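Local coordinates for protein beta-N-acetylhexosaminidase (Akkermansia muciniphila, PDB 6JEB) that hydrolyses terminal non-reducing N-acetyl-D-hexosamine residues from beta-linked N-acetylhexosaminides, including N-glycans and chitobiose, as a zinc-containing glycoside hydrolase of family 20, at residues A[114-117]-A[123-126]; A[377-382]-A[427-432]; A[421-426]-A[438-443]. All coordinates share one frame; numbering follows the deposited sequence.

Contact 1 of 3, residues A[114-117]-A[123-126]; sequences DMMA and RLHL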
loop_
_atom_site.group_PDB
_atom_site.type_symbol
_atom_site.label_atom_id
_atom_site.label_comp_id
_atom_site.label_asym_id
_atom_site.label_seq_id
_atom_site.Cartn_x
_atom_site.Cartn_y
_atom_site.Cartn_z
ATOM N N ASP A 114 -12.432 4.404 3.383
ATOM C CA ASP A 114 -13.308 4.074 4.505
ATOM C C ASP A 114 -13.183 2.603 4.876
ATOM O O ASP A 114 -13.160 2.249 6.063
ATOM C CB ASP A 114 -14.767 4.395 4.166
ATOM C CG ASP A 114 -15.075 5.879 4.203
ATOM O OD1 ASP A 114 -14.148 6.694 4.361
ATOM O OD2 ASP A 114 -16.269 6.236 4.082
ATOM N N MET A 115 -13.102 1.730 3.871
ATOM C CA MET A 115 -13.007 0.304 4.156
ATOM C C MET A 115 -11.676 -0.052 4.815
ATOM O O MET A 115 -11.651 -0.845 5.764
ATOM C CB MET A 115 -13.274 -0.506 2.889
ATOM C CG MET A 115 -14.716 -0.334 2.429
ATOM S SD MET A 115 -15.118 -1.237 0.930
ATOM C CE MET A 115 -15.014 -2.925 1.510
ATOM N N MET A 116 -10.561 0.509 4.340
ATOM C CA MET A 116 -9.287 0.175 4.980
ATOM C C MET A 116 -9.206 0.739 6.401
ATOM O O MET A 116 -8.641 0.098 7.300
ATOM C CB MET A 116 -8.094 0.609 4.121
ATOM C CG MET A 116 -7.838 2.104 4.098
ATOM S SD MET A 116 -6.685 2.565 2.784
ATOM C CE MET A 116 -5.133 1.996 3.490
ATOM N N ALA A 117 -9.781 1.923 6.632
ATOM C CA ALA A 117 -9.800 2.475 7.983
ATOM C C ALA A 117 -10.600 1.587 8.927
ATOM O O ALA A 117 -10.272 1.476 10.114
ATOM C CB ALA A 117 -10.384 3.888 7.973
ATOM N N ARG A 123 -1.697 3.348 6.356
ATOM C CA ARG A 123 -0.879 3.845 5.254
ATOM C C ARG A 123 -1.578 3.551 3.939
ATOM O O ARG A 123 -1.957 2.403 3.682
ATOM C CB ARG A 123 0.504 3.183 5.243
ATOM C CG ARG A 123 1.322 3.402 6.521
ATOM C CD ARG A 123 1.807 4.845 6.642
ATOM N NE ARG A 123 2.653 5.043 7.819
ATOM C CZ ARG A 123 2.202 5.405 9.019
ATOM N NH1 ARG A 123 0.906 5.615 9.216
ATOM N NH2 ARG A 123 3.052 5.561 10.026
ATOM N N LEU A 124 -1.750 4.583 3.113
ATOM C CA LEU A 124 -2.279 4.443 1.757
ATOM C C LEU A 124 -1.190 4.901 0.803
ATOM O O LEU A 124 -0.799 6.076 0.816
ATOM C CB LEU A 124 -3.553 5.260 1.538
ATOM C CG LEU A 124 -4.078 5.220 0.096
ATOM C CD1 LEU A 124 -4.549 3.817 -0.280
ATOM C CD2 LEU A 124 -5.200 6.231 -0.117
ATOM N N HIS A 125 -0.693 3.969 0.003
ATOM C CA HIS A 125 0.389 4.209 -0.941
ATOM C C HIS A 125 -0.226 4.320 -2.334
ATOM O O HIS A 125 -1.019 3.461 -2.739
ATOM C CB HIS A 125 1.358 3.027 -0.769
ATOM C CG HIS A 125 2.365 2.817 -1.858
ATOM N ND1 HIS A 125 3.115 1.660 -1.916
ATOM C CD2 HIS A 125 2.743 3.566 -2.924
ATOM C CE1 HIS A 125 3.908 1.703 -2.973
ATOM N NE2 HIS A 125 3.701 2.848 -3.602
ATOM N N LEU A 126 0.074 5.422 -3.030
ATOM C CA LEU A 126 -0.458 5.686 -4.369
ATOM C C LEU A 126 0.619 5.394 -5.411
ATOM O O LEU A 126 1.607 6.131 -5.515
ATOM C CB LEU A 126 -0.897 7.144 -4.506
ATOM C CG LEU A 126 -1.868 7.686 -3.463
ATOM C CD1 LEU A 126 -2.144 9.170 -3.722
ATOM C CD2 LEU A 126 -3.160 6.873 -3.454
#

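Contact 2 of 3, residues A[377-382]-A[427-432]; sequences DLDPAF and SPMGVR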
loop_
_atom_site.group_PDB
_atom_site.type_symbol
_atom_site.label_atom_id
_atom_site.label_comp_id
_atom_site.label_asym_id
_atom_site.label_seq_id
_atom_site.Cartn_x
_atom_site.Cartn_y
_atom_site.Cartn_z
ATOM N N ASP A 377 -1.750 -16.926 6.691
ATOM C CA ASP A 377 -0.567 -17.581 7.226
ATOM C C ASP A 377 0.621 -16.635 7.377
ATOM O O ASP A 377 1.635 -17.041 7.949
ATOM C CB ASP A 377 -0.196 -18.788 6.362
ATOM C CG ASP A 377 0.660 -19.796 7.105
ATOM O OD1 ASP A 377 0.276 -20.200 8.226
ATOM O OD2 ASP A 377 1.717 -20.187 6.571
ATOM N N LEU A 378 0.515 -15.393 6.907
ATOM C CA LEU A 378 1.639 -14.463 6.956
ATOM C C LEU A 378 1.951 -14.037 8.388
ATOM O O LEU A 378 1.092 -13.482 9.083
ATOM C CB LEU A 378 1.336 -13.228 6.118
ATOM C CG LEU A 378 2.409 -12.138 6.188
ATOM C CD1 LEU A 378 3.724 -12.636 5.583
ATOM C CD2 LEU A 378 1.923 -10.878 5.485
ATOM N N ASP A 379 3.186 -14.294 8.815
ATOM C CA ASP A 379 3.814 -13.610 9.940
ATOM C C ASP A 379 4.867 -12.711 9.312
ATOM O O ASP A 379 5.819 -13.228 8.705
ATOM C CB ASP A 379 4.474 -14.636 10.867
ATOM C CG ASP A 379 5.363 -14.001 11.940
ATOM O OD1 ASP A 379 5.343 -12.763 12.114
ATOM O OD2 ASP A 379 6.097 -14.758 12.620
ATOM N N PRO A 380 4.731 -11.378 9.380
ATOM C CA PRO A 380 5.709 -10.506 8.702
ATOM C C PRO A 380 7.144 -10.767 9.103
ATOM O O PRO A 380 8.054 -10.522 8.299
ATOM C CB PRO A 380 5.250 -9.097 9.101
ATOM C CG PRO A 380 3.779 -9.248 9.324
ATOM C CD PRO A 380 3.640 -10.595 9.994
ATOM N N ALA A 381 7.374 -11.277 10.315
ATOM C CA ALA A 381 8.713 -11.589 10.796
ATOM C C ALA A 381 9.165 -12.993 10.429
ATOM O O ALA A 381 10.326 -13.333 10.679
ATOM C CB ALA A 381 8.781 -11.424 12.316
ATOM N N PHE A 382 8.286 -13.807 9.843
ATOM C CA PHE A 382 8.624 -15.171 9.442
ATOM C C PHE A 382 9.253 -15.965 10.585
ATOM O O PHE A 382 10.208 -16.724 10.398
ATOM C CB PHE A 382 9.483 -15.186 8.175
ATOM C CG PHE A 382 8.711 -14.852 6.940
ATOM C CD1 PHE A 382 8.434 -13.535 6.614
ATOM C CD2 PHE A 382 8.230 -15.857 6.118
ATOM C CE1 PHE A 382 7.697 -13.227 5.485
ATOM C CE2 PHE A 382 7.499 -15.555 4.985
ATOM C CZ PHE A 382 7.231 -14.237 4.668
ATOM N N SER A 427 -2.172 -7.678 14.880
ATOM C CA SER A 427 -2.412 -8.548 16.032
ATOM C C SER A 427 -1.146 -9.293 16.441
ATOM O O SER A 427 -0.460 -9.860 15.583
ATOM C CB SER A 427 -3.497 -9.566 15.709
ATOM O OG SER A 427 -4.702 -8.907 15.364
ATOM N N PRO A 428 -0.843 -9.343 17.737
ATOM C CA PRO A 428 0.233 -10.220 18.216
ATOM C C PRO A 428 -0.021 -11.665 17.811
ATOM O O PRO A 428 -1.164 -12.124 17.748
ATOM C CB PRO A 428 0.160 -10.067 19.739
ATOM C CG PRO A 428 -0.504 -8.750 19.961
ATOM C CD PRO A 428 -1.447 -8.540 18.810
ATOM N N MET A 429 1.066 -12.394 17.545
ATOM C CA MET A 429 0.920 -13.791 17.145
ATOM C C MET A 429 0.139 -14.595 18.177
ATOM O O MET A 429 -0.594 -15.524 17.815
ATOM C CB MET A 429 2.294 -14.421 16.890
ATOM C CG MET A 429 3.035 -13.833 15.676
ATOM S SD MET A 429 2.160 -14.030 14.101
ATOM C CE MET A 429 2.228 -15.807 13.902
ATOM N N GLY A 430 0.255 -14.236 19.458
ATOM C CA GLY A 430 -0.396 -14.974 20.525
ATOM C C GLY A 430 -1.908 -14.891 20.535
ATOM O O GLY A 430 -2.538 -15.673 21.252
ATOM N N VAL A 431 -2.505 -13.969 19.776
ATOM C CA VAL A 431 -3.960 -13.886 19.651
ATOM C C VAL A 431 -4.448 -14.276 18.268
ATOM O O VAL A 431 -5.653 -14.176 17.991
ATOM C CB VAL A 431 -4.517 -12.506 20.060
ATOM C CG1 VAL A 431 -4.106 -12.156 21.490
ATOM C CG2 VAL A 431 -4.084 -11.418 19.059
ATOM N N ARG A 432 -3.555 -14.718 17.390
ATOM C CA ARG A 432 -3.916 -15.028 16.016
ATOM C C ARG A 432 -4.185 -16.517 15.848
ATOM O O ARG A 432 -3.469 -17.356 16.402
ATOM C CB ARG A 432 -2.811 -14.581 15.060
ATOM C CG ARG A 432 -2.730 -13.069 14.921
ATOM C CD ARG A 432 -1.722 -12.661 13.865
ATOM N NE ARG A 432 -2.066 -13.198 12.548
ATOM C CZ ARG A 432 -1.229 -13.258 11.520
ATOM N NH1 ARG A 432 0.007 -12.790 11.646
ATOM N NH2 ARG A 432 -1.637 -13.775 10.363
#

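Contact 3 of 3, residues A[421-426]-A[438-443]; sequences IAEAGW and RRKLAD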
loop_
_atom_site.group_PDB
_atom_site.type_symbol
_atom_site.label_atom_id
_atom_site.label_comp_id
_atom_site.label_asym_id
_atom_site.label_seq_id
_atom_site.Cartn_x
_atom_site.Cartn_y
_atom_site.Cartn_z
ATOM N N ILE A 421 -4.515 -9.321 5.984
ATOM C CA ILE A 421 -3.337 -8.461 6.067
ATOM C C ILE A 421 -3.438 -7.530 7.270
ATOM O O ILE A 421 -2.451 -7.308 7.984
ATOM C CB ILE A 421 -3.148 -7.676 4.753
ATOM C CG1 ILE A 421 -2.899 -8.632 3.573
ATOM C CG2 ILE A 421 -2.013 -6.655 4.883
ATOM C CD1 ILE A 421 -1.589 -9.392 3.661
ATOM N N ALA A 422 -4.625 -6.953 7.500
ATOM C CA ALA A 422 -4.814 -6.056 8.640
ATOM C C ALA A 422 -4.488 -6.762 9.949
ATOM O O ALA A 422 -3.827 -6.191 10.829
ATOM C CB ALA A 422 -6.251 -5.524 8.663
ATOM N N GLU A 423 -4.941 -8.008 10.090
ATOM C CA GLU A 423 -4.675 -8.759 11.310
ATOM C C GLU A 423 -3.202 -9.159 11.408
ATOM O O GLU A 423 -2.625 -9.155 12.499
ATOM C CB GLU A 423 -5.622 -9.965 11.403
ATOM C CG GLU A 423 -5.449 -10.786 12.676
ATOM C CD GLU A 423 -6.745 -11.410 13.185
ATOM O OE1 GLU A 423 -7.762 -10.689 13.289
ATOM O OE2 GLU A 423 -6.748 -12.625 13.490
ATOM N N ALA A 424 -2.565 -9.465 10.273
ATOM C CA ALA A 424 -1.135 -9.770 10.293
ATOM C C ALA A 424 -0.306 -8.564 10.729
ATOM O O ALA A 424 0.721 -8.718 11.405
ATOM C CB ALA A 424 -0.686 -10.258 8.914
ATOM N N GLY A 425 -0.716 -7.355 10.331
ATOM C CA GLY A 425 0.033 -6.170 10.713
ATOM C C GLY A 425 -0.220 -5.721 12.135
ATOM O O GLY A 425 0.676 -5.156 12.774
ATOM N N TRP A 426 -1.425 -5.962 12.653
ATOM C CA TRP A 426 -1.865 -5.441 13.943
ATOM C C TRP A 426 -1.723 -6.445 15.083
ATOM O O TRP A 426 -1.260 -6.088 16.172
ATOM C CB TRP A 426 -3.337 -5.009 13.846
ATOM C CG TRP A 426 -3.863 -4.471 15.148
ATOM C CD1 TRP A 426 -4.228 -5.193 16.252
ATOM C CD2 TRP A 426 -4.041 -3.094 15.495
ATOM N NE1 TRP A 426 -4.611 -4.349 17.266
ATOM C CE2 TRP A 426 -4.508 -3.054 16.825
ATOM C CE3 TRP A 426 -3.858 -1.888 14.807
ATOM C CZ2 TRP A 426 -4.781 -1.857 17.489
ATOM C CZ3 TRP A 426 -4.137 -0.697 15.464
ATOM C CH2 TRP A 426 -4.594 -0.691 16.793
ATOM N N ARG A 438 -11.409 -16.838 10.711
ATOM C CA ARG A 438 -12.469 -17.292 9.814
ATOM C C ARG A 438 -13.846 -17.097 10.441
ATOM O O ARG A 438 -14.796 -16.692 9.759
ATOM C CB ARG A 438 -12.237 -18.762 9.452
ATOM C CG ARG A 438 -13.168 -19.313 8.395
ATOM C CD ARG A 438 -13.020 -20.819 8.296
ATOM N NE ARG A 438 -13.644 -21.492 9.431
ATOM C CZ ARG A 438 -13.157 -22.581 10.017
ATOM N NH1 ARG A 438 -12.023 -23.119 9.589
ATOM N NH2 ARG A 438 -13.794 -23.124 11.047
ATOM N N ARG A 439 -13.969 -17.371 11.744
ATOM C CA ARG A 439 -15.230 -17.139 12.442
ATOM C C ARG A 439 -15.641 -15.674 12.345
ATOM O O ARG A 439 -16.778 -15.356 11.976
ATOM C CB ARG A 439 -15.085 -17.541 13.911
ATOM C CG ARG A 439 -16.273 -17.124 14.780
ATOM C CD ARG A 439 -16.006 -17.326 16.273
ATOM N NE ARG A 439 -14.974 -16.434 16.803
ATOM C CZ ARG A 439 -15.189 -15.176 17.178
ATOM N NH1 ARG A 439 -16.397 -14.640 17.059
ATOM N NH2 ARG A 439 -14.189 -14.447 17.659
ATOM N N LYS A 440 -14.718 -14.768 12.665
ATOM C CA LYS A 440 -15.041 -13.343 12.654
ATOM C C LYS A 440 -15.358 -12.853 11.248
ATOM O O LYS A 440 -16.263 -12.033 11.060
ATOM C CB LYS A 440 -13.871 -12.544 13.223
ATOM C CG LYS A 440 -13.496 -12.939 14.636
ATOM C CD LYS A 440 -12.407 -12.032 15.186
ATOM C CE LYS A 440 -11.090 -12.227 14.434
ATOM N NZ LYS A 440 -10.034 -11.260 14.883
ATOM N N LEU A 441 -14.603 -13.318 10.253
ATOM C CA LEU A 441 -14.827 -12.841 8.893
ATOM C C LEU A 441 -16.220 -13.207 8.394
ATOM O O LEU A 441 -16.838 -12.440 7.644
ATOM C CB LEU A 441 -13.758 -13.397 7.964
ATOM C CG LEU A 441 -13.893 -12.813 6.563
ATOM C CD1 LEU A 441 -13.413 -11.364 6.517
ATOM C CD2 LEU A 441 -13.173 -13.674 5.582
ATOM N N ALA A 442 -16.732 -14.369 8.797
ATOM C CA ALA A 442 -18.104 -14.718 8.455
ATOM C C ALA A 442 -19.085 -13.680 8.990
ATOM O O ALA A 442 -20.016 -13.273 8.284
ATOM C CB ALA A 442 -18.431 -16.114 8.985
ATOM N N ASP A 443 -18.884 -13.226 10.233
ATOM C CA ASP A 443 -19.734 -12.171 10.780
ATOM C C ASP A 443 -19.546 -10.859 10.029
ATOM O O ASP A 443 -20.495 -10.078 9.895
ATOM C CB ASP A 443 -19.426 -11.947 12.261
ATOM C CG ASP A 443 -19.783 -13.142 13.133
ATOM O OD1 ASP A 443 -20.622 -13.980 12.717
ATOM O OD2 ASP A 443 -19.227 -13.234 14.250
#

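Contact 1 of 3, residues A[114-117]-A[123-126]
Met116 and Leu124 meet within the first beta-alpha-beta unit of the catalytic TIM barrel, made of strand 92-97, helix 106-118 and strand 123-127. Met116 sits near the end of the helix, and Leu124 lies at the start of the second strand. Their CA atoms are 8.8 Å apart, so the methionine side chain bridges the layer between helix and sheet. CG of Met116 stands between the backbone N and the carbonyl carbon, chi1 74°, and the chain then runs extended through chi2. It bends at chi3, -75°, which turns the terminal methyl to the strand backbone. Two of its atoms make the contact. SD lies 3.9 Å from CD1 of Leu124, an apolar contact in which the two side chains cross at about a right angle. CE instead points to the main chain and comes to 3.2 Å from the carbonyl O of Arg123. The same methyl is 4.1 Å from CB of Leu124. CB of Arg123 points away from the helix. Met116 also packs on Leu95 of the neighbouring strand and on Phe121 and Ile182 of loops. Leu124 touches Phe112 and Val113 on the same helix. The apolar contact of SD with CD1 and the approach of the methyl to the carbonyl join Met116 to the strand. The approach of CE to the carbonyl O of Arg123 is close for a methyl group. A thioether methyl is slightly polarised by its sulfur, so a weak electrostatic attraction to the carbonyl oxygen may offset part of the cost of that approach. The sulfur itself faces hydrocarbon at Leu124, as suits a buried helix-sheet interface.

Contact 2 of 3, residues A[377-382]-A[427-432]
A type I beta turn from Asp379 to Phe382 faces a short 3-10 segment at 429-431, with Asp379 and Met429 nearest at 7.8 Å between CA atoms. Arg432 grips the carbonyl O of Leu378 end-on with both terminal nitrogens, NH1 at 2.9 Å and NH2 at 3.0 Å from that one oxygen. The oxygen lies in the guanidinium plane, at its edge. NH1 is in the carbonyl plane of Leu378, whereas NH2 is tilted 30° from it. The fork is somewhat bent, with an N-H...O angle of 150° at NH1. A bend at chi3, 60°, in an otherwise extended arginine chain turns the guanidinium to this oxygen. The ring of Tyr376 makes a cation-pi contact with Arg432.

Met429 folds over the side chain of Asp379. Its SD lies 3.9 Å from CG of Asp379, and its CE is 4.0 Å from CB. The two side chains cross at about a right angle. OD1 of Asp379 accepts from the backbone N of Ala381 at 3.1 Å, met from above the carboxylate plane, which makes an Asx turn. It also forms a salt bridge with Arg89. OD2 accepts from the backbone N of Gly383. The carboxylate is thus tied to its own turn, to the residue that follows it and to Arg89. The contact joins the loop after helix 372-376 to the link between helices 417-426 and 434-452. The carbonyl of Leu378 is probably polarised by the cation that it meets through two N-H groups. That fork also restrains rotation of the guanidinium, while the Met429 thioether adds dispersion contact.

Contact 3 of 3, residues A[421-426]-A[438-443]
OE1 of Glu423 is gripped by NZ of Lys440, 2.8 Å away in a salt bridge, and by the backbone N of Glu9. The lysine nitrogen comes to the syn side of OE1, 16° out of the carboxylate plane. OE2 of Glu423 is 3.8 Å from NZ and instead takes a hydrogen bond from the hydroxyl of Tyr376. Both oxygens of this buried carboxylate therefore have partners.

The two side chains come from opposite directions and meet at their polar ends. The helices stand well apart here, since the nearest CA atoms, those of Glu423 and Leu441, are 11.2 Å from each other. Glu423 spans its share of the gap with CG anti to the backbone N, chi1 -178°. One bend at chi3, -67°, in an otherwise extended lysine chain brings NZ to OE1. In the fold, the bridge joins two consecutive helices of the chain, 417-426 and 434-452. The N-terminal segment carrying Ile6 and Glu9 reaches the bridge and binds both side chains: NZ of Lys440 forms a second salt bridge with OE1 of Glu9 and donates to the carbonyl O of Ile6. Glu423 and Glu9 both face the single ammonium of Lys440, which would favour the charged form of the lysine and probably ease the proximity of the two acids. Within helix 434-452, CG of Lys440 lies over one face of the Arg439 guanidinium, 3.4 Å above its plane and offset toward its rim.

In the fold
Contacts 2 and 3 touch, and their segments alternate along the chain. NH1 of Arg432 packs 3.5 Å from CA of Ala424, and CG of Pro380 lies 3.7 Å from O of Ala424. Tyr376 serves both, as ring partner of Arg432 and as donor to Glu423. Contact 1 precedes both. Its nearest atoms are about 6 Å from contact 3 and about 13 Å from contact 2. Helix 434-452, which carries Lys440, packs on Met115. Contacts 1 and 2 stand off from the substrate site: the side chain of Leu353, a substrate-binding residue, is about 10 Å from that of Met116 and about 9 Å from that of Leu378. Contact 3 lies away from the annotated sites.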